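PDB 6HC6: aminopeptidase YwaD, which removes amino acids one at a time from the N-termini of peptides, as a secreted monomeric aminopeptidase of the M28 family that binds two zinc ions. Local coordinates for residues A[88-93]-A[301-306]; A[68-73]-A[226-231]. All blocks are in the same frame, centred on the assembly; numbering follows the deposited sequence.

Contact 1: A[88-93]-A[301-306]; sequences KVQRFN and SSHYVD
F92 and H303 make the aromatic part of this contact. F92 CB sits over the imidazole face in a CH-pi contact, 3.5 Å from the ring centroid of H303. The ring planes differ by only 24°, yet the rings are offset so far that little of one lies over the other; with CG set between the backbone N and the carbonyl carbon (chi1 54°), the F92 ring runs on past the imidazole and H303 CB comes over its face.

The amide of Q90 works at ring edges. Its plane is perpendicular to that of the imidazole, with Q90 CD 3.5 Å from H303 CD2, and its oxygen OE1 lies near the Y304 ring plane, 3.3 Å from CD1 of Y304. That oxygen takes its hydrogen bond from N229 ND2.

No direct hydrogen bond crosses; two waters do the bridging. One accepts from Q90 NE2 (3.0 Å) and donates to Y304 O, while the other joins R91 O to H303 NE2 (2.7 Å from the latter).

Helix 299-306 thus packs on a face of the sheet at its outermost strand, 86-93, and reaches inward: Y304 touches I231 and I289 on the next two strands and bonds R287 through OH.

Contact 2: A[68-73]-A[226-231]; sequences AEKKSA and TSQNII
The carboxylate of E69 and the amide of Q228 pass side by side, heading opposite ways, with their planes 80° apart. S227 OG donates to E69 OE2 (2.7 Å) from above the carboxylate plane. At the Q228 amide, K70 CG and E69 OE2 lie on opposite sides of the plane, both off-centre. K70 NZ donates to Q228 OE1 in the carbonyl plane, at 3.0 Å. The C=O...N angle of that bond is 145°. A water accepts from Q228 NE2 close to the same plane. This water lies so near E69 OE2 that a bond between them is doubtful.

The bend of Q228 at chi2 (-72°) turns its amide back toward the helix, whereas E69 reaches over with an extended chain. Its buried carboxylate is well supplied with donors: besides S227, G65 N bonds OE2 and A293 N bonds OE1, which ties the helix to a loop that leads on to the zinc ligand E295.

K70 NZ grips the start of the strand through T226 OG1 (2.8 Å) and Q228 OE1, with a weak third bond to T226 O. A methionine here would probably leave T226 OG1 and Q228 OE1 without their shared donor and the Q228 amide freer to turn.

One turn on from K70, the contact becomes apolar: A73 CB packs against I230 CD1 at 3.5 Å and Q228 CG at 3.8 Å.

Segment 68-73 of helix 67-82 runs nearly parallel to 226-231 and lies on one face of the sheet, with helix 45-59 packing against it through A68 and S72. The strand itself is held between 86-93, which pairs with S227 and N229, and 285-291, where I230 pairs with A290.

Overall arrangement
The two contacts lie with their centres 11 Å apart and meet in one sheet, where strands 86-93 and 226-234 are antiparallel neighbours joined by Q90 with N229 and K88 with I231. Helix 299-306 of contact 1 and helix 67-82 of contact 2 cover opposite faces of this strand pair, giving an alpha/beta/alpha layering. Along the chain the segments alternate: 68-73, 88-93, 226-231, 301-306. Between the paired strands the chain leaves to build a second sheet, the one that carries the PA-domain strands, then returns. The pair therefore closes the edge of the peptidase sheet with chain from both before and after the excursion.

Contact 1: A[88-93]-A[301-306]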
# COMPACT_ATOMS: atom_id res chain seq x y z
N LYS A 88 16.28 4.88 13.27
CA LYS A 88 16.16 6.26 12.82
C LYS A 88 14.77 6.44 12.21
O LYS A 88 14.19 5.51 11.67
CB LYS A 88 17.23 6.64 11.79
CG LYS A 88 18.66 6.24 12.18
CD LYS A 88 19.50 7.42 12.65
CE LYS A 88 20.99 7.04 12.75
NZ LYS A 88 21.28 6.18 13.94
N VAL A 89 14.25 7.66 12.34
CA VAL A 89 13.00 8.06 11.71
C VAL A 89 13.37 8.96 10.54
O VAL A 89 14.02 9.99 10.72
CB VAL A 89 12.05 8.78 12.68
CG1 VAL A 89 10.78 9.24 11.95
CG2 VAL A 89 11.69 7.86 13.84
N GLN A 90 12.97 8.55 9.34
CA GLN A 90 13.26 9.28 8.12
C GLN A 90 11.98 9.94 7.64
O GLN A 90 11.05 9.26 7.21
CB GLN A 90 13.83 8.33 7.06
CG GLN A 90 14.03 8.97 5.70
CD GLN A 90 14.57 7.98 4.68
OE1 GLN A 90 13.89 7.03 4.29
NE2 GLN A 90 15.82 8.18 4.26
N ARG A 91 11.93 11.27 7.68
CA ARG A 91 10.73 12.00 7.29
C ARG A 91 10.78 12.45 5.83
O ARG A 91 11.85 12.69 5.27
CB ARG A 91 10.54 13.21 8.21
CG ARG A 91 10.54 12.84 9.68
CD ARG A 91 10.10 13.99 10.58
NE ARG A 91 10.15 13.60 11.98
CZ ARG A 91 9.19 12.93 12.62
NH1 ARG A 91 8.08 12.59 11.98
NH2 ARG A 91 9.34 12.62 13.90
N PHE A 92 9.61 12.55 5.21
CA PHE A 92 9.55 13.00 3.82
C PHE A 92 8.20 13.64 3.55
O PHE A 92 7.19 13.27 4.16
CB PHE A 92 9.79 11.84 2.84
CG PHE A 92 8.88 10.67 3.04
CD1 PHE A 92 9.19 9.67 3.95
CD2 PHE A 92 7.72 10.55 2.28
CE1 PHE A 92 8.34 8.57 4.13
CE2 PHE A 92 6.86 9.45 2.45
CZ PHE A 92 7.17 8.47 3.38
N ASN A 93 8.19 14.60 2.63
CA ASN A 93 6.95 15.27 2.26
C ASN A 93 6.09 14.38 1.37
O ASN A 93 6.60 13.58 0.57
CB ASN A 93 7.24 16.59 1.53
CG ASN A 93 8.02 17.57 2.38
OD1 ASN A 93 8.04 17.49 3.60
ND2 ASN A 93 8.66 18.53 1.72
N SER A 301 9.01 3.99 0.39
CA SER A 301 10.11 3.18 -0.15
C SER A 301 10.81 3.90 -1.30
O SER A 301 12.04 3.79 -1.44
CB SER A 301 9.59 1.81 -0.59
OG SER A 301 8.52 1.95 -1.49
N SER A 302 10.07 4.66 -2.12
CA SER A 302 10.73 5.45 -3.16
C SER A 302 11.67 6.48 -2.55
O SER A 302 12.81 6.63 -3.01
CB SER A 302 9.69 6.14 -4.04
OG SER A 302 8.97 5.19 -4.81
N HIS A 303 11.21 7.19 -1.52
CA HIS A 303 12.09 8.14 -0.84
C HIS A 303 13.31 7.43 -0.28
O HIS A 303 14.45 7.90 -0.44
CB HIS A 303 11.34 8.84 0.29
CG HIS A 303 12.16 9.87 1.00
ND1 HIS A 303 12.27 11.17 0.56
CD2 HIS A 303 12.92 9.79 2.12
CE1 HIS A 303 13.06 11.85 1.38
NE2 HIS A 303 13.47 11.03 2.34
N TYR A 304 13.09 6.29 0.39
CA TYR A 304 14.19 5.58 1.03
C TYR A 304 15.24 5.15 0.01
O TYR A 304 16.44 5.41 0.19
CB TYR A 304 13.66 4.36 1.79
CG TYR A 304 14.77 3.63 2.50
CD1 TYR A 304 15.23 4.08 3.72
CD2 TYR A 304 15.41 2.54 1.92
CE1 TYR A 304 16.28 3.45 4.37
CE2 TYR A 304 16.48 1.91 2.56
CZ TYR A 304 16.90 2.37 3.79
OH TYR A 304 17.93 1.75 4.46
N VAL A 305 14.81 4.47 -1.05
CA VAL A 305 15.78 3.98 -2.03
C VAL A 305 16.45 5.15 -2.73
O VAL A 305 17.65 5.11 -3.03
CB VAL A 305 15.11 3.03 -3.03
CG1 VAL A 305 16.07 2.68 -4.17
CG2 VAL A 305 14.62 1.76 -2.31
N ASP A 306 15.69 6.21 -3.01
CA ASP A 306 16.27 7.37 -3.68
C ASP A 306 17.41 7.97 -2.88
O ASP A 306 18.33 8.55 -3.46
CB ASP A 306 15.21 8.43 -3.94
CG ASP A 306 14.32 8.10 -5.12
OD1 ASP A 306 14.69 7.20 -5.90
OD2 ASP A 306 13.25 8.74 -5.26
O HOH W 1 17.51 6.34 2.61
O HOH W 2 14.87 12.08 4.46

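Contact 2: A[68-73]-A[226-231]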
# COMPACT_ATOMS: atom_id res chain seq x y z
N ALA A 68 -2.76 9.26 13.00
CA ALA A 68 -2.72 7.81 13.25
C ALA A 68 -1.45 7.19 12.68
O ALA A 68 -0.85 6.30 13.29
CB ALA A 68 -3.95 7.13 12.66
N GLU A 69 -1.02 7.63 11.50
CA GLU A 69 0.22 7.09 10.96
C GLU A 69 1.40 7.53 11.81
O GLU A 69 2.32 6.74 12.06
CB GLU A 69 0.41 7.50 9.50
CG GLU A 69 1.55 6.72 8.80
CD GLU A 69 1.96 7.30 7.47
OE1 GLU A 69 2.18 6.51 6.52
OE2 GLU A 69 2.10 8.54 7.35
N LYS A 70 1.39 8.77 12.29
CA LYS A 70 2.50 9.24 13.12
C LYS A 70 2.53 8.49 14.45
O LYS A 70 3.61 8.10 14.92
CB LYS A 70 2.40 10.75 13.31
CG LYS A 70 3.08 11.49 12.13
CD LYS A 70 2.39 12.76 11.69
CE LYS A 70 2.77 13.13 10.24
NZ LYS A 70 4.25 13.28 10.02
N LYS A 71 1.37 8.26 15.06
CA LYS A 71 1.30 7.46 16.28
C LYS A 71 1.86 6.06 16.03
O LYS A 71 2.59 5.51 16.87
CB LYS A 71 -0.15 7.38 16.76
CG LYS A 71 -0.33 6.95 18.20
CD LYS A 71 -1.57 7.61 18.79
CE LYS A 71 -1.83 7.15 20.22
NZ LYS A 71 -2.47 5.81 20.26
N SER A 72 1.52 5.47 14.88
CA SER A 72 2.02 4.15 14.54
C SER A 72 3.53 4.15 14.39
O SER A 72 4.21 3.19 14.80
CB SER A 72 1.37 3.65 13.25
OG SER A 72 -0.02 3.65 13.37
N ALA A 73 4.09 5.21 13.81
CA ALA A 73 5.54 5.30 13.67
C ALA A 73 6.22 5.32 15.03
O ALA A 73 7.25 4.66 15.22
CB ALA A 73 5.92 6.54 12.86
N THR A 226 3.26 15.21 5.67
CA THR A 226 4.51 14.47 5.73
C THR A 226 4.23 13.06 6.22
O THR A 226 3.26 12.82 6.94
CB THR A 226 5.53 15.13 6.67
OG1 THR A 226 5.03 15.11 8.01
CG2 THR A 226 5.79 16.57 6.25
N SER A 227 5.10 12.14 5.84
CA SER A 227 5.05 10.80 6.38
C SER A 227 6.45 10.43 6.85
O SER A 227 7.33 11.29 6.89
CB SER A 227 4.54 9.81 5.34
OG SER A 227 4.39 8.51 5.91
N GLN A 228 6.68 9.17 7.21
CA GLN A 228 8.00 8.82 7.68
C GLN A 228 8.20 7.32 7.54
O GLN A 228 7.25 6.54 7.50
CB GLN A 228 8.24 9.25 9.13
CG GLN A 228 7.15 8.81 10.10
CD GLN A 228 5.86 9.57 9.91
OE1 GLN A 228 5.86 10.80 9.77
NE2 GLN A 228 4.74 8.85 9.87
N ASN A 229 9.47 6.94 7.45
CA ASN A 229 9.90 5.56 7.49
C ASN A 229 10.61 5.33 8.81
O ASN A 229 11.23 6.25 9.36
CB ASN A 229 10.86 5.23 6.33
CG ASN A 229 10.26 5.52 4.98
OD1 ASN A 229 9.08 5.26 4.74
ND2 ASN A 229 11.06 6.06 4.07
N ILE A 230 10.50 4.12 9.33
CA ILE A 230 11.17 3.74 10.57
C ILE A 230 12.17 2.65 10.23
O ILE A 230 11.77 1.57 9.76
CB ILE A 230 10.18 3.28 11.65
CG1 ILE A 230 9.13 4.37 11.89
CG2 ILE A 230 10.91 2.99 12.96
CD1 ILE A 230 7.86 4.15 11.14
N ILE A 231 13.45 2.93 10.45
CA ILE A 231 14.52 2.06 10.01
C ILE A 231 15.26 1.56 11.25
O ILE A 231 15.84 2.36 11.98
CB ILE A 231 15.49 2.79 9.07
CG1 ILE A 231 14.72 3.45 7.92
CG2 ILE A 231 16.56 1.82 8.59
CD1 ILE A 231 15.39 4.72 7.41
O HOH W 3 2.39 10.38 8.92